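Local atomic coordinates of phosphate-specific transport system accessory protein PhoU homolog (Streptococcus pneumoniae, PDB entry 2I0M), a protein that probably takes part in the regulation of phosphate uptake, and binds zinc ions and forms homodimers. Residues 117-122 / 185-190; 123-128 / 153-158. All coordinates share one frame; numbering follows the deposited sequence.

Interaction 1 (117-122 / 185-190); sequences EQLHQM and YIIGHL
Met122 reaches across to Ile187 and Leu190 with its terminal methyl and gives the largest share of the contact between the two segments. CE of Met122 lies 3.2 Å from CG2 of Ile187 and 3.3 Å from CD1 of Leu190. Both values are short for carbon atoms, so the exact placing of that methyl is doubtful. The Met122 chain runs straight out from the helix, with CG anti to the backbone N (chi1 -179°), and bends only at chi3 (56°), where CE turns aside. A long, unbranched thioether suits this task, because it can span the gap and still adapt its end to the surfaces it finds. One turn earlier, Leu119 extends the apolar seam by splitting its two methyls: CD1 lies 3.9 Å from CG2 of Ile187, while CD2 is 4.2 Å from CG2 of Ile186. Its side chain crosses both isoleucines at about a right angle. No hydrogen bond joins the segments, which suits a buried interface of wholly apolar side chains. Behind these side chains the axes of the two segments approach to 11.0 Å and run nearly parallel, at 21°, pairing Leu119 with Ile187 and Met122 with Leu190. The contact thus joins helix 117-136 to helix 177-209 within a wider bundle. Helix 152-168 borders it through Tyr158 on Met122 and Ser163 on Ile187, helix 5-35 packs Leu34 against Leu119 and Ile186, and helix 74-105 meets Ile186 and Leu190 through Ala103 and Ile100.

Interaction 2 (123-128 / 153-158); sequences GKLSLS and EQIDQY. With ZN (zinc ion), chain B.
Leu125 and Ile155 face each other, their CA atoms 7.4 Å apart, on helical segments that run roughly antiparallel at 155° with axes approaching to 10.1 Å. Leu125 does most of the touching through CD2: with CG anti to the backbone N (chi1 178°) the isobutyl group extends toward helix 152-168. That methyl sits 3.5 Å from CB of Gln154 and 3.8 Å from CG1 of Ile155. It also meets the edge of the Tyr158 ring, near the ring plane, at CE2. Gln154 contributes the aliphatic base of its side chain to this contact, at its more open side. Ile155, which is buried, reaches across to helix 117-136, where CD1 comes within 3.4 Å of OG of Ser126. This is packing: the Ser126 hydroxyl has its hydrogen bond with the backbone O of Met122 in its own helix, and a residue this small lets the isoleucine come close. Asp156 leaves helix 152-168 on another side, and its OD2 binds zinc at 2.2 Å, while OD1 stays at 3.3 Å from the metal, so the carboxylate coordinates through one oxygen. Glu191 and Asp195 of helix 177-209 bind the same ion, and Asp152 also belongs to the site. The acidic pairs spaced four residues apart, Asp152 with Asp156 and Glu191 with Asp195, are characteristic of the metal-binding motifs of the PhoU helical bundle.

Followed from the N terminus, helix 117-136 supplies the first half of both contacts, 117-122 and then 123-128. The chain then turns back through the short helix 142-150 into helix 152-168, which closes interaction 2 after 24 intervening residues. It turns again into helix 177-209, whose segment 185-190 closes interaction 1 across 62 residues, so interaction 2 is nested inside the larger loop. The result is an up-down-up arrangement of three helices. The two contacts also touch directly: Tyr158 of interaction 2 packs on Gln118 and Gln121 of interaction 1, and Leu190 rests against Ser126. Helix 117-136 is thus tied to the two helices that carry Asp152, Asp156, Glu191 and Asp195.

Interaction 1 (117-122 / 185-190)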
ATOM      1  N   GLU A 117      25.625   2.265   4.902  1.00 39.02           N
ATOM      2  CA  GLU A 117      25.422   1.316   5.999  1.00 38.14           C
ATOM      3  C   GLU A 117      24.072   1.438   6.725  1.00 38.01           C
ATOM      4  O   GLU A 117      23.474   0.424   7.103  1.00 37.44           O
ATOM      5  CB  GLU A 117      26.596   1.363   6.997  1.00 38.32           C
ATOM      6  CG  GLU A 117      27.941   0.908   6.429  1.00 36.36           C
ATOM      7  CD  GLU A 117      27.875  -0.436   5.708  1.00 35.14           C
ATOM      8  OE1 GLU A 117      27.220  -1.388   6.222  1.00 31.07           O
ATOM      9  OE2 GLU A 117      28.488  -0.544   4.616  1.00 36.59           O
ATOM     10  N   GLN A 118      23.594   2.667   6.906  1.00 38.00           N
ATOM     11  CA  GLN A 118      22.221   2.908   7.382  1.00 38.40           C
ATOM     12  C   GLN A 118      21.179   2.241   6.476  1.00 38.11           C
ATOM     13  O   GLN A 118      20.227   1.614   6.949  1.00 38.29           O
ATOM     14  CB  GLN A 118      21.930   4.403   7.469  1.00 38.74           C
ATOM     15  CG  GLN A 118      22.326   5.066   8.784  1.00 40.23           C
ATOM     16  CD  GLN A 118      21.355   6.184   9.173  1.00 42.20           C
ATOM     17  OE1 GLN A 118      20.170   5.941   9.381  1.00 41.82           O
ATOM     18  NE2 GLN A 118      21.861   7.410   9.274  1.00 43.63           N
ATOM     19  N   LEU A 119      21.386   2.372   5.171  1.00 37.82           N
ATOM     20  CA  LEU A 119      20.559   1.741   4.158  1.00 37.55           C
ATOM     21  C   LEU A 119      20.569   0.207   4.243  1.00 37.04           C
ATOM     22  O   LEU A 119      19.525  -0.441   4.075  1.00 36.73           O
ATOM     23  CB  LEU A 119      21.027   2.201   2.777  1.00 37.76           C
ATOM     24  CG  LEU A 119      19.920   2.213   1.727  1.00 40.34           C
ATOM     25  CD1 LEU A 119      20.072   3.414   0.795  1.00 41.13           C
ATOM     26  CD2 LEU A 119      19.906   0.892   0.966  1.00 41.44           C
ATOM     27  N   HIS A 120      21.759  -0.354   4.486  1.00 36.36           N
ATOM     28  CA  HIS A 120      21.960  -1.784   4.735  1.00 36.00           C
ATOM     29  C   HIS A 120      21.147  -2.205   5.956  1.00 35.59           C
ATOM     30  O   HIS A 120      20.580  -3.288   5.985  1.00 35.33           O
ATOM     31  CB  HIS A 120      23.465  -2.103   4.979  1.00 35.99           C
ATOM     32  CG  HIS A 120      24.328  -2.031   3.750  1.00 36.35           C
ATOM     33  ND1 HIS A 120      25.646  -2.449   3.740  1.00 39.71           N
ATOM     34  CD2 HIS A 120      24.060  -1.619   2.489  1.00 38.22           C
ATOM     35  CE1 HIS A 120      26.156  -2.274   2.534  1.00 39.24           C
ATOM     36  NE2 HIS A 120      25.213  -1.772   1.756  1.00 38.95           N
ATOM     37  N   GLN A 121      21.108  -1.341   6.967  1.00 35.76           N
ATOM     38  CA  GLN A 121      20.390  -1.629   8.205  1.00 35.83           C
ATOM     39  C   GLN A 121      18.885  -1.605   8.009  1.00 35.59           C
ATOM     40  O   GLN A 121      18.191  -2.502   8.478  1.00 35.48           O
ATOM     41  CB  GLN A 121      20.798  -0.676   9.323  1.00 36.11           C
ATOM     42  CG  GLN A 121      22.251  -0.829   9.770  1.00 37.09           C
ATOM     43  CD  GLN A 121      22.589  -2.238  10.207  1.00 38.89           C
ATOM     44  OE1 GLN A 121      21.802  -2.887  10.900  1.00 41.23           O
ATOM     45  NE2 GLN A 121      23.765  -2.722   9.809  1.00 36.99           N
ATOM     46  N   MET A 122      18.390  -0.586   7.304  1.00 35.41           N
ATOM     47  CA  MET A 122      16.982  -0.501   6.942  1.00 33.98           C
ATOM     48  C   MET A 122      16.611  -1.739   6.140  1.00 35.86           C
ATOM     49  O   MET A 122      15.526  -2.313   6.323  1.00 35.58           O
ATOM     50  CB  MET A 122      16.724   0.776   6.128  1.00 34.86           C
ATOM     51  CG  MET A 122      15.269   1.008   5.682  1.00 32.77           C
ATOM     52  SD  MET A 122      14.998   2.573   4.804  1.00 28.94           S
ATOM     53  CE  MET A 122      16.146   2.428   3.488  1.00 35.01           C
ATOM     54  N   TYR A 185      14.102   6.944  -4.092  1.00 40.21           N
ATOM     55  CA  TYR A 185      13.177   5.887  -4.522  1.00 39.98           C
ATOM     56  C   TYR A 185      13.433   4.605  -3.753  1.00 39.77           C
ATOM     57  O   TYR A 185      12.495   4.009  -3.232  1.00 40.05           O
ATOM     58  CB  TYR A 185      13.291   5.597  -6.016  1.00 40.27           C
ATOM     59  CG  TYR A 185      13.011   6.775  -6.921  1.00 41.62           C
ATOM     60  CD1 TYR A 185      12.105   7.779  -6.549  1.00 41.55           C
ATOM     61  CD2 TYR A 185      13.617   6.866  -8.172  1.00 41.34           C
ATOM     62  CE1 TYR A 185      11.845   8.846  -7.387  1.00 42.45           C
ATOM     63  CE2 TYR A 185      13.362   7.934  -9.017  1.00 41.44           C
ATOM     64  CZ  TYR A 185      12.474   8.916  -8.624  1.00 42.23           C
ATOM     65  OH  TYR A 185      12.219   9.985  -9.462  1.00 42.76           O
ATOM     66  N   ILE A 186      14.705   4.204  -3.668  1.00 39.02           N
ATOM     67  CA  ILE A 186      15.096   2.975  -2.995  1.00 38.59           C
ATOM     68  C   ILE A 186      14.561   2.920  -1.568  1.00 38.60           C
ATOM     69  O   ILE A 186      13.976   1.912  -1.156  1.00 38.43           O
ATOM     70  CB  ILE A 186      16.640   2.769  -3.009  1.00 38.64           C
ATOM     71  CG1 ILE A 186      17.093   2.345  -4.405  1.00 38.26           C
ATOM     72  CG2 ILE A 186      17.062   1.736  -1.957  1.00 37.75           C
ATOM     73  CD1 ILE A 186      18.542   2.635  -4.710  1.00 40.47           C
ATOM     74  N   ILE A 187      14.757   3.997  -0.816  1.00 38.77           N
ATOM     75  CA  ILE A 187      14.319   3.999   0.578  1.00 39.34           C
ATOM     76  C   ILE A 187      12.794   4.050   0.683  1.00 39.55           C
ATOM     77  O   ILE A 187      12.230   3.508   1.625  1.00 39.39           O
ATOM     78  CB  ILE A 187      15.030   5.079   1.458  1.00 39.26           C
ATOM     79  CG1 ILE A 187      14.667   6.501   1.030  1.00 39.82           C
ATOM     80  CG2 ILE A 187      16.532   4.854   1.431  1.00 38.76           C
ATOM     81  CD1 ILE A 187      14.906   7.548   2.109  1.00 39.37           C
ATOM     82  N   GLY A 188      12.149   4.659  -0.315  1.00 39.32           N
ATOM     83  CA  GLY A 188      10.696   4.641  -0.430  1.00 39.70           C
ATOM     84  C   GLY A 188      10.156   3.248  -0.733  1.00 40.27           C
ATOM     85  O   GLY A 188       9.071   2.873  -0.256  1.00 40.16           O
ATOM     86  N   HIS A 189      10.904   2.481  -1.526  1.00 40.09           N
ATOM     87  CA  HIS A 189      10.524   1.105  -1.851  1.00 40.45           C
ATOM     88  C   HIS A 189      10.619   0.181  -0.645  1.00 40.23           C
ATOM     89  O   HIS A 189       9.783  -0.708  -0.485  1.00 40.61           O
ATOM     90  CB  HIS A 189      11.359   0.548  -3.002  1.00 40.57           C
ATOM     91  CG  HIS A 189      10.955   1.072  -4.344  1.00 41.31           C
ATOM     92  ND1 HIS A 189       9.657   1.015  -4.803  1.00 40.29           N
ATOM     93  CD2 HIS A 189      11.681   1.643  -5.337  1.00 42.15           C
ATOM     94  CE1 HIS A 189       9.593   1.550  -6.011  1.00 41.88           C
ATOM     95  NE2 HIS A 189      10.806   1.941  -6.357  1.00 43.21           N
ATOM     96  N   LEU A 190      11.635   0.394   0.184  1.00 40.02           N
ATOM     97  CA  LEU A 190      11.827  -0.370   1.408  1.00 40.00           C
ATOM     98  C   LEU A 190      10.781  -0.002   2.436  1.00 40.66           C
ATOM     99  O   LEU A 190      10.258  -0.871   3.135  1.00 40.75           O
ATOM    100  CB  LEU A 190      13.223  -0.124   2.001  1.00 39.90           C
ATOM    101  CG  LEU A 190      14.393  -0.941   1.457  1.00 38.83           C
ATOM    102  CD1 LEU A 190      15.717  -0.470   2.039  1.00 37.05           C
ATOM    103  CD2 LEU A 190      14.166  -2.419   1.753  1.00 38.89           C
TER

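Interaction 2 (123-128 / 153-158)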
ATOM      1  N   GLY A 123      17.526  -2.156   5.262  1.00 36.50           N
ATOM      2  CA  GLY A 123      17.322  -3.344   4.438  1.00 37.70           C
ATOM      3  C   GLY A 123      17.257  -4.630   5.238  1.00 38.69           C
ATOM      4  O   GLY A 123      16.357  -5.444   5.030  1.00 39.47           O
ATOM      5  N   LYS A 124      18.213  -4.806   6.151  1.00 39.63           N
ATOM      6  CA  LYS A 124      18.299  -5.968   7.046  1.00 40.19           C
ATOM      7  C   LYS A 124      17.042  -6.109   7.935  1.00 40.67           C
ATOM      8  O   LYS A 124      16.560  -7.222   8.157  1.00 40.69           O
ATOM      9  CB  LYS A 124      19.589  -5.901   7.910  1.00 40.09           C
ATOM     10  CG  LYS A 124      20.944  -6.154   7.152  1.00 41.05           C
ATOM     11  CD  LYS A 124      22.260  -5.786   7.973  1.00 40.09           C
ATOM     12  CE  LYS A 124      23.560  -5.812   7.074  1.00 40.82           C
ATOM     13  NZ  LYS A 124      24.856  -4.979   7.466  1.00 38.05           N
ATOM     14  N   LEU A 125      16.514  -4.992   8.439  1.00 41.35           N
ATOM     15  CA  LEU A 125      15.311  -5.025   9.288  1.00 42.07           C
ATOM     16  C   LEU A 125      14.055  -5.349   8.467  1.00 42.71           C
ATOM     17  O   LEU A 125      13.175  -6.084   8.920  1.00 43.47           O
ATOM     18  CB  LEU A 125      15.148  -3.730  10.106  1.00 42.06           C
ATOM     19  CG  LEU A 125      13.909  -3.560  11.027  1.00 42.34           C
ATOM     20  CD1 LEU A 125      13.835  -4.559  12.200  1.00 42.25           C
ATOM     21  CD2 LEU A 125      13.810  -2.145  11.564  1.00 42.07           C
ATOM     22  N   SER A 126      13.998  -4.834   7.243  1.00 42.89           N
ATOM     23  CA  SER A 126      12.948  -5.188   6.291  1.00 42.41           C
ATOM     24  C   SER A 126      12.918  -6.700   6.028  1.00 42.39           C
ATOM     25  O   SER A 126      11.873  -7.343   6.145  1.00 42.75           O
ATOM     26  CB  SER A 126      13.139  -4.409   4.983  1.00 42.16           C
ATOM     27  OG  SER A 126      12.870  -3.027   5.181  1.00 41.79           O
ATOM     28  N   LEU A 127      14.065  -7.259   5.672  1.00 42.36           N
ATOM     29  CA  LEU A 127      14.172  -8.691   5.410  1.00 42.45           C
ATOM     30  C   LEU A 127      13.756  -9.535   6.612  1.00 42.46           C
ATOM     31  O   LEU A 127      13.000 -10.489   6.459  1.00 43.42           O
ATOM     32  CB  LEU A 127      15.590  -9.058   5.002  1.00 41.99           C
ATOM     33  CG  LEU A 127      16.068  -8.596   3.623  1.00 42.98           C
ATOM     34  CD1 LEU A 127      17.457  -9.209   3.352  1.00 38.72           C
ATOM     35  CD2 LEU A 127      15.089  -9.005   2.537  1.00 41.55           C
ATOM     36  N   SER A 128      14.232  -9.188   7.803  1.00 41.66           N
ATOM     37  CA  SER A 128      13.997 -10.056   8.941  1.00 41.48           C
ATOM     38  C   SER A 128      12.539  -9.993   9.378  1.00 40.79           C
ATOM     39  O   SER A 128      11.995 -10.979   9.849  1.00 41.25           O
ATOM     40  CB  SER A 128      14.968  -9.777  10.090  1.00 41.05           C
ATOM     41  OG  SER A 128      14.574  -8.648  10.827  1.00 42.63           O
ATOM     42  N   GLU A 153       7.937   1.046  12.959  1.00 49.45           N
ATOM     43  CA  GLU A 153       8.360   2.317  13.568  1.00 49.91           C
ATOM     44  C   GLU A 153       9.827   2.605  13.245  1.00 49.21           C
ATOM     45  O   GLU A 153      10.156   3.696  12.795  1.00 49.30           O
ATOM     46  CB  GLU A 153       8.138   2.333  15.099  1.00 49.76           C
ATOM     47  CG  GLU A 153       7.996   3.756  15.704  1.00 51.04           C
ATOM     48  CD  GLU A 153       8.040   3.810  17.251  1.00 51.97           C
ATOM     49  OE1 GLU A 153       7.938   2.757  17.926  1.00 55.61           O
ATOM     50  OE2 GLU A 153       8.175   4.925  17.807  1.00 53.71           O
ATOM     51  N   GLN A 154      10.694   1.612  13.443  1.00 48.83           N
ATOM     52  CA  GLN A 154      12.127   1.759  13.161  1.00 48.64           C
ATOM     53  C   GLN A 154      12.448   2.017  11.681  1.00 47.75           C
ATOM     54  O   GLN A 154      13.325   2.834  11.365  1.00 47.49           O
ATOM     55  CB  GLN A 154      12.921   0.554  13.671  1.00 48.71           C
ATOM     56  CG  GLN A 154      13.171   0.567  15.162  1.00 51.09           C
ATOM     57  CD  GLN A 154      12.164  -0.268  15.936  1.00 54.59           C
ATOM     58  OE1 GLN A 154      11.230   0.271  16.547  1.00 55.60           O
ATOM     59  NE2 GLN A 154      12.353  -1.596  15.924  1.00 54.51           N
ATOM     60  N   ILE A 155      11.753   1.313  10.790  1.00 46.69           N
ATOM     61  CA  ILE A 155      11.917   1.520   9.353  1.00 46.00           C
ATOM     62  C   ILE A 155      11.516   2.931   8.918  1.00 46.10           C
ATOM     63  O   ILE A 155      12.204   3.546   8.093  1.00 45.98           O
ATOM     64  CB  ILE A 155      11.274   0.382   8.531  1.00 46.11           C
ATOM     65  CG1 ILE A 155      12.318  -0.738   8.382  1.00 46.52           C
ATOM     66  CG2 ILE A 155      10.855   0.845   7.142  1.00 45.45           C
ATOM     67  CD1 ILE A 155      11.751  -2.056   8.254  1.00 45.21           C
ATOM     68  N   ASP A 156      10.436   3.448   9.508  1.00 45.58           N
ATOM     69  CA  ASP A 156      10.032   4.833   9.327  1.00 45.29           C
ATOM     70  C   ASP A 156      11.127   5.810   9.765  1.00 44.86           C
ATOM     71  O   ASP A 156      11.396   6.792   9.075  1.00 44.64           O
ATOM     72  CB  ASP A 156       8.721   5.110  10.072  1.00 45.28           C
ATOM     73  CG  ASP A 156       7.503   4.541   9.347  1.00 46.27           C
ATOM     74  OD1 ASP A 156       6.394   4.537   9.941  1.00 47.25           O
ATOM     75  OD2 ASP A 156       7.654   4.097   8.182  1.00 45.59           O
ATOM     76  N   GLN A 157      11.752   5.528  10.907  1.00 44.28           N
ATOM     77  CA  GLN A 157      12.868   6.326  11.422  1.00 43.64           C
ATOM     78  C   GLN A 157      14.065   6.290  10.476  1.00 42.52           C
ATOM     79  O   GLN A 157      14.663   7.318  10.189  1.00 42.54           O
ATOM     80  CB  GLN A 157      13.266   5.853  12.817  1.00 43.59           C
ATOM     81  CG  GLN A 157      12.226   6.179  13.874  1.00 44.56           C
ATOM     82  CD  GLN A 157      12.442   5.455  15.205  1.00 45.19           C
ATOM     83  OE1 GLN A 157      11.547   5.436  16.051  1.00 48.64           O
ATOM     84  NE2 GLN A 157      13.623   4.870  15.398  1.00 46.34           N
ATOM     85  N   TYR A 158      14.394   5.112   9.976  1.00 41.78           N
ATOM     86  CA  TYR A 158      15.374   4.996   8.904  1.00 41.61           C
ATOM     87  C   TYR A 158      14.937   5.810   7.695  1.00 41.22           C
ATOM     88  O   TYR A 158      15.744   6.513   7.101  1.00 41.66           O
ATOM     89  CB  TYR A 158      15.592   3.537   8.483  1.00 41.43           C
ATOM     90  CG  TYR A 158      16.402   2.691   9.440  1.00 41.54           C
ATOM     91  CD1 TYR A 158      17.668   3.088   9.865  1.00 40.80           C
ATOM     92  CD2 TYR A 158      15.913   1.464   9.887  1.00 43.29           C
ATOM     93  CE1 TYR A 158      18.418   2.297  10.735  1.00 41.83           C
ATOM     94  CE2 TYR A 158      16.656   0.656  10.752  1.00 42.61           C
ATOM     95  CZ  TYR A 158      17.906   1.081  11.176  1.00 42.04           C
ATOM     96  OH  TYR A 158      18.629   0.285  12.034  1.00 41.21           O
TER
HETATM   97 ZN    ZN B 217       6.344   2.572   7.265  1.00 57.88          ZN